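Local coordinates for molybdopterin-guanine dinucleotide biosynthesis protein A (MobA) (Archaeoglobus fulgidus, PDB 3NGW) that probably transfers a nucleotide from GTP in the biosynthesis of the molybdenum cofactor, as a MobA-like nucleotidyltransferase of the GT-A clan, at residues A[1-6]-A[83-89]; A[97-103]-A[166-170]; A[113-119]-A[156-162]. All blocks are in the same frame, centred on the assembly; numbering follows the deposited sequence.

Contact 1: residues A[1-6]-A[83-89]; sequences MKVAVL and FGSCVVA
Strand 2-6 and strand 86-89 run parallel as neighbours in the central sheet of this Rossmann-like domain. Their axes come within 4.6 Å and cross at -26°. Val3 pairs with Val87, Ala4 with Val88 and Val5 with Ala89. Four backbone hydrogen bonds form the ladder: Val87 N to Lys2 O, Ala4 N to Val87 O, Ala89 N to Ala4 O and Leu6 N to Ala89 O. On the Val3 face, Val3 CG2 meets Val87 CG2 at 3.7 Å, and helix 28-36 lies against this side through Tyr36. On the Ala4 face, the Ala4 methyl packs on Cys86 SG at 3.9 Å. Leu6 CD1 reaches Val88 CG1 at 3.5 Å.

At the start of strand 2-6, Lys2 lies alongside Phe83, the two side chains running in opposite directions. Lys2 CD sits over one face of the ring, 3.8 Å from its centroid, as a CH-pi contact. A bend at chi3 (-71°) turns the ammonium to the turn backbone. There Lys2 NZ bonds to Phe83 O at 2.8 Å and more weakly to Ser85 O at 3.0 Å. The lysine thus ties the helix end to the strand start: its charge meets two carbonyls while its methylenes cover an aromatic face.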
# COMPACT_ATOMS: atom_id res chain seq x y z
N MSE A 1 10.30 -9.49 -7.23
CA MSE A 1 9.67 -8.22 -6.76
C MSE A 1 9.12 -8.31 -5.35
O MSE A 1 8.36 -9.23 -5.03
CB MSE A 1 8.54 -7.83 -7.70
CG MSE A 1 7.68 -6.73 -7.14
SE MSE A 1 6.07 -6.46 -8.14
CE MSE A 1 6.14 -4.56 -8.21
N LYS A 2 9.48 -7.34 -4.52
CA LYS A 2 9.00 -7.28 -3.14
C LYS A 2 7.78 -6.34 -3.03
O LYS A 2 7.80 -5.23 -3.56
CB LYS A 2 10.12 -6.78 -2.21
CG LYS A 2 11.04 -7.87 -1.69
CD LYS A 2 12.29 -7.29 -1.04
CE LYS A 2 13.21 -6.69 -2.09
NZ LYS A 2 14.30 -5.89 -1.46
N VAL A 3 6.75 -6.81 -2.34
CA VAL A 3 5.51 -6.07 -2.16
C VAL A 3 5.13 -5.95 -0.68
O VAL A 3 5.10 -6.95 0.04
CB VAL A 3 4.34 -6.76 -2.90
CG1 VAL A 3 3.06 -5.96 -2.74
CG2 VAL A 3 4.68 -6.93 -4.38
N ALA A 4 4.85 -4.73 -0.24
CA ALA A 4 4.45 -4.48 1.15
C ALA A 4 3.01 -3.98 1.12
O ALA A 4 2.74 -2.88 0.66
CB ALA A 4 5.36 -3.42 1.78
N VAL A 5 2.08 -4.80 1.61
CA VAL A 5 0.67 -4.42 1.62
C VAL A 5 0.29 -3.81 2.98
O VAL A 5 0.44 -4.46 4.02
CB VAL A 5 -0.23 -5.64 1.33
CG1 VAL A 5 -1.69 -5.21 1.18
CG2 VAL A 5 0.25 -6.33 0.04
N LEU A 6 -0.16 -2.56 2.96
CA LEU A 6 -0.54 -1.87 4.19
C LEU A 6 -1.98 -2.23 4.54
O LEU A 6 -2.92 -1.80 3.86
CB LEU A 6 -0.41 -0.35 3.99
CG LEU A 6 0.95 0.19 3.52
CD1 LEU A 6 0.86 1.69 3.32
CD2 LEU A 6 2.04 -0.14 4.52
N PHE A 83 12.71 -5.81 4.68
CA PHE A 83 13.39 -6.44 3.56
C PHE A 83 13.90 -5.51 2.45
O PHE A 83 14.20 -5.97 1.35
CB PHE A 83 12.52 -7.56 2.96
CG PHE A 83 11.18 -7.11 2.41
CD1 PHE A 83 10.83 -5.76 2.37
CD2 PHE A 83 10.27 -8.05 1.93
CE1 PHE A 83 9.59 -5.37 1.86
CE2 PHE A 83 9.03 -7.66 1.40
CZ PHE A 83 8.69 -6.32 1.37
N GLY A 84 14.00 -4.22 2.75
CA GLY A 84 14.51 -3.28 1.77
C GLY A 84 13.51 -2.66 0.81
O GLY A 84 12.35 -2.43 1.16
N SER A 85 13.98 -2.38 -0.41
CA SER A 85 13.15 -1.77 -1.45
C SER A 85 11.96 -2.65 -1.77
O SER A 85 12.04 -3.88 -1.72
CB SER A 85 13.98 -1.53 -2.72
OG SER A 85 14.24 -2.74 -3.43
N CYS A 86 10.85 -2.01 -2.11
CA CYS A 86 9.62 -2.72 -2.43
C CYS A 86 8.64 -1.73 -3.01
O CYS A 86 8.93 -0.54 -3.08
CB CYS A 86 9.01 -3.30 -1.16
SG CYS A 86 8.58 -2.02 0.07
N VAL A 87 7.49 -2.24 -3.42
CA VAL A 87 6.42 -1.41 -3.92
C VAL A 87 5.36 -1.54 -2.84
O VAL A 87 5.15 -2.63 -2.31
CB VAL A 87 5.86 -1.92 -5.28
CG1 VAL A 87 6.80 -1.53 -6.40
CG2 VAL A 87 5.68 -3.42 -5.23
N VAL A 88 4.73 -0.42 -2.50
CA VAL A 88 3.70 -0.40 -1.46
C VAL A 88 2.32 -0.36 -2.09
O VAL A 88 2.12 0.25 -3.13
CB VAL A 88 3.87 0.82 -0.53
CG1 VAL A 88 2.76 0.87 0.51
CG2 VAL A 88 5.23 0.76 0.17
N ALA A 89 1.39 -1.06 -1.47
CA ALA A 89 0.03 -1.09 -1.95
C ALA A 89 -0.85 -1.15 -0.72
O ALA A 89 -0.63 -1.97 0.17
CB ALA A 89 -0.19 -2.31 -2.82

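Contact 2: residues A[97-103]-A[166-170]; sequences KPEVLEH and LRKFD
The start of helix 98-111, which follows strand 86-90 in the alpha/beta fold, packs here on the loop between strand 158-162 and helix 182-194. The contact is built from side-chain packing. On the loop, residues 166-170 form a tight turn in which Leu166 O accepts from both Phe169 N and Asp170 N. This turn presents Phe169 to the helix.

Phe169 packs against Glu99 and Val100 and, a turn further along the helix, against His103. Its CB lies 4.0 Å from Val100 CG2 and touches Glu99 CB. The end of its ring lies near the face of the His103 imidazole, but the closest approach is modelled too tightly to rely on. The two ring planes are 39° apart, with centroids 4.5 Å from each other, so the pair is oblique. His103 CG stands anti to the backbone N (chi1 -177°), which carries the imidazole out to the loop. Leu166 CD2 lies at the edge of the imidazole, 3.6 Å from His103 CD2. The far nitrogen, His103 NE2, is hydrogen-bonded to Tyr161 OH, which probably limits how far the ring can turn. An alanine at His103 would remove the imidazole and is likely to open a gap beside Phe169 and Leu166 and leave the Tyr161 hydroxyl without this partner.

At the N-terminal end of the helix, Lys97 CD passes 3.4 Å from Phe169 O. Asp170 is held by Ser175, whose hydroxyl also meets Lys97 N at the helix N-cap position. Beside it, Val100 CG2 rests on Asp170 CB at 3.7 Å.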
# COMPACT_ATOMS: atom_id res chain seq x y z
N LYS A 97 -3.67 -3.68 -10.18
CA LYS A 97 -3.20 -4.61 -11.20
C LYS A 97 -1.72 -4.91 -11.03
O LYS A 97 -0.88 -4.01 -11.03
CB LYS A 97 -3.48 -4.06 -12.60
CG LYS A 97 -4.86 -4.45 -13.10
CD LYS A 97 -5.11 -4.05 -14.54
CE LYS A 97 -6.06 -5.03 -15.22
NZ LYS A 97 -7.30 -5.30 -14.40
N PRO A 98 -1.39 -6.20 -10.86
CA PRO A 98 -0.00 -6.65 -10.67
C PRO A 98 0.93 -6.11 -11.76
O PRO A 98 2.10 -5.84 -11.49
CB PRO A 98 -0.13 -8.17 -10.70
CG PRO A 98 -1.49 -8.40 -10.09
CD PRO A 98 -2.31 -7.34 -10.81
N GLU A 99 0.40 -5.96 -12.97
CA GLU A 99 1.20 -5.44 -14.06
C GLU A 99 1.66 -4.03 -13.72
O GLU A 99 2.80 -3.66 -14.00
CB GLU A 99 0.40 -5.40 -15.37
CG GLU A 99 -0.45 -6.65 -15.68
CD GLU A 99 -1.75 -6.69 -14.88
OE1 GLU A 99 -1.73 -7.13 -13.71
OE2 GLU A 99 -2.80 -6.26 -15.43
N VAL A 100 0.75 -3.25 -13.12
CA VAL A 100 1.06 -1.87 -12.73
C VAL A 100 2.19 -1.88 -11.70
O VAL A 100 3.17 -1.13 -11.83
CB VAL A 100 -0.18 -1.14 -12.12
CG1 VAL A 100 0.23 0.23 -11.60
CG2 VAL A 100 -1.27 -0.98 -13.18
N LEU A 101 2.06 -2.74 -10.70
CA LEU A 101 3.08 -2.84 -9.65
C LEU A 101 4.42 -3.26 -10.21
O LEU A 101 5.45 -2.66 -9.91
CB LEU A 101 2.64 -3.82 -8.56
CG LEU A 101 1.68 -3.25 -7.51
CD1 LEU A 101 1.16 -4.36 -6.62
CD2 LEU A 101 2.40 -2.20 -6.67
N GLU A 102 4.40 -4.31 -11.02
CA GLU A 102 5.62 -4.82 -11.63
C GLU A 102 6.34 -3.67 -12.34
O GLU A 102 7.55 -3.49 -12.20
CB GLU A 102 5.28 -5.94 -12.62
CG GLU A 102 6.30 -7.07 -12.64
CD GLU A 102 5.79 -8.35 -11.99
OE1 GLU A 102 6.62 -9.07 -11.38
OE2 GLU A 102 4.57 -8.64 -12.10
N HIS A 103 5.59 -2.88 -13.10
CA HIS A 103 6.18 -1.75 -13.81
C HIS A 103 6.81 -0.76 -12.84
O HIS A 103 7.97 -0.38 -12.99
CB HIS A 103 5.12 -1.06 -14.66
CG HIS A 103 5.65 0.07 -15.48
ND1 HIS A 103 6.60 -0.10 -16.47
CD2 HIS A 103 5.37 1.40 -15.46
CE1 HIS A 103 6.88 1.06 -17.02
NE2 HIS A 103 6.15 1.99 -16.42
N LEU A 166 0.76 4.72 -17.18
CA LEU A 166 0.36 3.44 -16.61
C LEU A 166 -0.90 2.85 -17.24
O LEU A 166 -1.25 1.70 -16.97
CB LEU A 166 0.14 3.59 -15.10
CG LEU A 166 1.34 4.04 -14.27
CD1 LEU A 166 0.89 4.38 -12.86
CD2 LEU A 166 2.40 2.94 -14.25
N ARG A 167 -1.58 3.62 -18.08
CA ARG A 167 -2.81 3.14 -18.72
C ARG A 167 -2.58 1.93 -19.64
O ARG A 167 -3.51 1.18 -19.93
CB ARG A 167 -3.49 4.26 -19.50
CG ARG A 167 -4.21 5.29 -18.63
CD ARG A 167 -4.96 6.30 -19.48
NE ARG A 167 -5.70 7.28 -18.68
CZ ARG A 167 -6.80 7.01 -17.97
NH1 ARG A 167 -7.30 5.78 -17.95
NH2 ARG A 167 -7.40 7.97 -17.29
N LYS A 168 -1.35 1.76 -20.10
CA LYS A 168 -1.01 0.63 -20.96
C LYS A 168 -1.08 -0.67 -20.16
O LYS A 168 -1.15 -1.76 -20.73
CB LYS A 168 0.38 0.82 -21.57
CG LYS A 168 1.45 1.19 -20.55
CD LYS A 168 2.83 1.38 -21.18
CE LYS A 168 3.37 0.07 -21.74
NZ LYS A 168 4.81 0.17 -22.14
N PHE A 169 -1.08 -0.54 -18.84
CA PHE A 169 -1.14 -1.70 -17.96
C PHE A 169 -2.49 -1.75 -17.29
O PHE A 169 -2.93 -2.81 -16.85
CB PHE A 169 -0.05 -1.60 -16.89
CG PHE A 169 1.33 -1.47 -17.44
CD1 PHE A 169 1.92 -2.51 -18.15
CD2 PHE A 169 2.07 -0.31 -17.22
CE1 PHE A 169 3.22 -2.41 -18.64
CE2 PHE A 169 3.37 -0.19 -17.71
CZ PHE A 169 3.95 -1.24 -18.42
N ASP A 170 -3.14 -0.59 -17.21
CA ASP A 170 -4.45 -0.48 -16.58
C ASP A 170 -5.31 0.55 -17.32
O ASP A 170 -5.22 1.75 -17.05
CB ASP A 170 -4.30 -0.07 -15.12
CG ASP A 170 -5.61 -0.12 -14.36
OD1 ASP A 170 -5.58 0.11 -13.14
OD2 ASP A 170 -6.66 -0.38 -14.98

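Contact 3: residues A[113-119]-A[156-162]; sequences CDALIPK and LNVVYYP
Asp114 has its CG anti to the carbonyl carbon (chi1 -60°), which turns the carboxylate across to Asn157 at the head of a parallel strand pair at the edge of the central sheet of the alpha/beta, GT-A-like fold. Asp114 OD2 accepts from Asn157 N at 2.8 Å, on its anti side and 17° out of the carboxylate plane. Asp114 N in turn donates to Asn157 O. These two hydrogen bonds join the chains just before strands 115-119 and 158-162 begin. The second carboxylate oxygen, Asp114 OD1, is bonded to Ser133.

Strand 158-162 is the outermost strand on this side of the sheet. Its axis comes within 4.4 Å of that of 115-119, at a crossing angle of -33°. The register runs from Ala115 with Val158 to Lys119 with Pro162. Val159 N donates to Ala115 O. Ile117 N to Val159 O, Tyr161 N to Ile117 O and Lys119 N to Tyr161 O continue the ladder.

On one face, Cys113 CB touches Val159 CG2 at 3.6 Å, and Leu116 CD1 reaches Tyr161 CB at 4.0 Å. Helix 98-111 covers Leu116 and Pro118 on this side. On the other face, Ile117 packs on Val158 and Tyr160, and Leu153 of helix 150-154 adds to the packing. The Tyr160 ring has Val158 CG1 over one face. The extended Lys119 chain crosses Tyr160 obliquely, with Lys119 CD 4.0 Å from Tyr160 CD1.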
# COMPACT_ATOMS: atom_id res chain seq x y z
N CYS A 113 16.20 6.16 -7.48
CA CYS A 113 15.59 7.24 -6.72
C CYS A 113 15.14 6.70 -5.38
O CYS A 113 15.08 5.49 -5.20
CB CYS A 113 14.37 7.75 -7.48
SG CYS A 113 13.19 6.42 -7.81
N ASP A 114 14.80 7.58 -4.44
CA ASP A 114 14.34 7.10 -3.15
C ASP A 114 12.91 6.57 -3.25
O ASP A 114 12.53 5.64 -2.54
CB ASP A 114 14.42 8.20 -2.09
CG ASP A 114 15.82 8.70 -1.88
OD1 ASP A 114 16.75 7.88 -1.73
OD2 ASP A 114 16.00 9.93 -1.86
N ALA A 115 12.12 7.15 -4.14
CA ALA A 115 10.74 6.70 -4.34
C ALA A 115 10.22 7.10 -5.72
O ALA A 115 10.59 8.14 -6.26
CB ALA A 115 9.83 7.28 -3.24
N LEU A 116 9.37 6.25 -6.27
CA LEU A 116 8.74 6.49 -7.56
C LEU A 116 7.25 6.44 -7.25
O LEU A 116 6.70 5.37 -6.95
CB LEU A 116 9.10 5.39 -8.56
CG LEU A 116 8.40 5.52 -9.92
CD1 LEU A 116 9.10 6.59 -10.72
CD2 LEU A 116 8.43 4.20 -10.68
N ILE A 117 6.59 7.60 -7.31
CA ILE A 117 5.18 7.72 -6.96
C ILE A 117 4.30 8.20 -8.11
O ILE A 117 4.56 9.24 -8.72
CB ILE A 117 5.03 8.70 -5.77
CG1 ILE A 117 5.85 8.18 -4.58
CG2 ILE A 117 3.57 8.87 -5.40
CD1 ILE A 117 5.91 9.12 -3.40
N PRO A 118 3.24 7.44 -8.42
CA PRO A 118 2.30 7.77 -9.50
C PRO A 118 1.63 9.12 -9.23
O PRO A 118 1.33 9.45 -8.08
CB PRO A 118 1.31 6.61 -9.47
CG PRO A 118 2.15 5.47 -8.97
CD PRO A 118 2.92 6.12 -7.85
N LYS A 119 1.40 9.89 -10.29
CA LYS A 119 0.79 11.20 -10.11
C LYS A 119 0.08 11.79 -11.32
O LYS A 119 0.59 11.75 -12.44
CB LYS A 119 1.86 12.20 -9.65
CG LYS A 119 1.38 13.63 -9.59
CD LYS A 119 2.50 14.58 -9.26
CE LYS A 119 1.97 16.00 -9.17
NZ LYS A 119 3.05 17.00 -8.89
N LEU A 156 13.58 13.99 0.08
CA LEU A 156 14.12 12.83 -0.63
C LEU A 156 14.10 13.04 -2.14
O LEU A 156 13.38 13.89 -2.65
CB LEU A 156 13.30 11.58 -0.29
CG LEU A 156 13.27 11.12 1.16
CD1 LEU A 156 12.22 10.04 1.33
CD2 LEU A 156 14.64 10.63 1.58
N ASN A 157 14.88 12.24 -2.86
CA ASN A 157 14.91 12.32 -4.31
C ASN A 157 13.75 11.47 -4.84
O ASN A 157 13.88 10.26 -5.00
CB ASN A 157 16.26 11.80 -4.83
CG ASN A 157 16.29 11.66 -6.35
OD1 ASN A 157 15.87 12.56 -7.08
ND2 ASN A 157 16.81 10.52 -6.83
N VAL A 158 12.62 12.12 -5.09
CA VAL A 158 11.42 11.44 -5.57
C VAL A 158 11.13 11.62 -7.06
O VAL A 158 11.28 12.72 -7.60
CB VAL A 158 10.17 11.91 -4.78
CG1 VAL A 158 8.96 11.10 -5.19
CG2 VAL A 158 10.42 11.78 -3.28
N VAL A 159 10.72 10.54 -7.72
CA VAL A 159 10.38 10.56 -9.14
C VAL A 159 8.87 10.42 -9.27
O VAL A 159 8.32 9.36 -8.99
CB VAL A 159 11.03 9.39 -9.92
CG1 VAL A 159 10.49 9.36 -11.35
CG2 VAL A 159 12.54 9.55 -9.95
N TYR A 160 8.20 11.49 -9.68
CA TYR A 160 6.75 11.42 -9.84
C TYR A 160 6.42 10.91 -11.23
O TYR A 160 6.66 11.57 -12.23
CB TYR A 160 6.15 12.80 -9.56
CG TYR A 160 6.21 13.14 -8.08
CD1 TYR A 160 5.31 12.56 -7.18
CD2 TYR A 160 7.21 13.96 -7.57
CE1 TYR A 160 5.41 12.80 -5.81
CE2 TYR A 160 7.32 14.20 -6.19
CZ TYR A 160 6.41 13.62 -5.32
OH TYR A 160 6.50 13.83 -3.96
N TYR A 161 5.89 9.69 -11.29
CA TYR A 161 5.55 9.04 -12.54
C TYR A 161 4.16 9.42 -13.03
O TYR A 161 3.17 9.28 -12.31
CB TYR A 161 5.63 7.53 -12.36
CG TYR A 161 5.90 6.75 -13.62
CD1 TYR A 161 7.16 6.76 -14.22
CD2 TYR A 161 4.90 5.98 -14.21
CE1 TYR A 161 7.42 6.00 -15.36
CE2 TYR A 161 5.15 5.22 -15.35
CZ TYR A 161 6.41 5.24 -15.92
OH TYR A 161 6.67 4.46 -17.02
N PRO A 162 4.06 9.91 -14.28
CA PRO A 162 2.78 10.30 -14.86
C PRO A 162 1.83 9.12 -14.89
O PRO A 162 2.10 8.11 -15.54
CB PRO A 162 3.16 10.78 -16.26
CG PRO A 162 4.56 11.28 -16.07
CD PRO A 162 5.16 10.18 -15.23

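How the contacts relate
Contacts 1 and 3 are two parallel pairings in the same mixed sheet, their centres about 15 Å apart. Strand 129-130 lies between them and runs antiparallel to its neighbours. Contact 2 lies outside the sheet, about 15 Å from contact 1 and 16 Å from contact 3, centre to centre. Helix 98-111 follows strand 86-90 and leads into strand 115-119. It therefore links all three along the chain. Contact 1 closes first, and contact 3 forms within the span bounded by contact 2. Val87 packs against Leu101, while Leu166 packs against Pro118 and Tyr161. The helix thus connects the central and outer strands with the later loop.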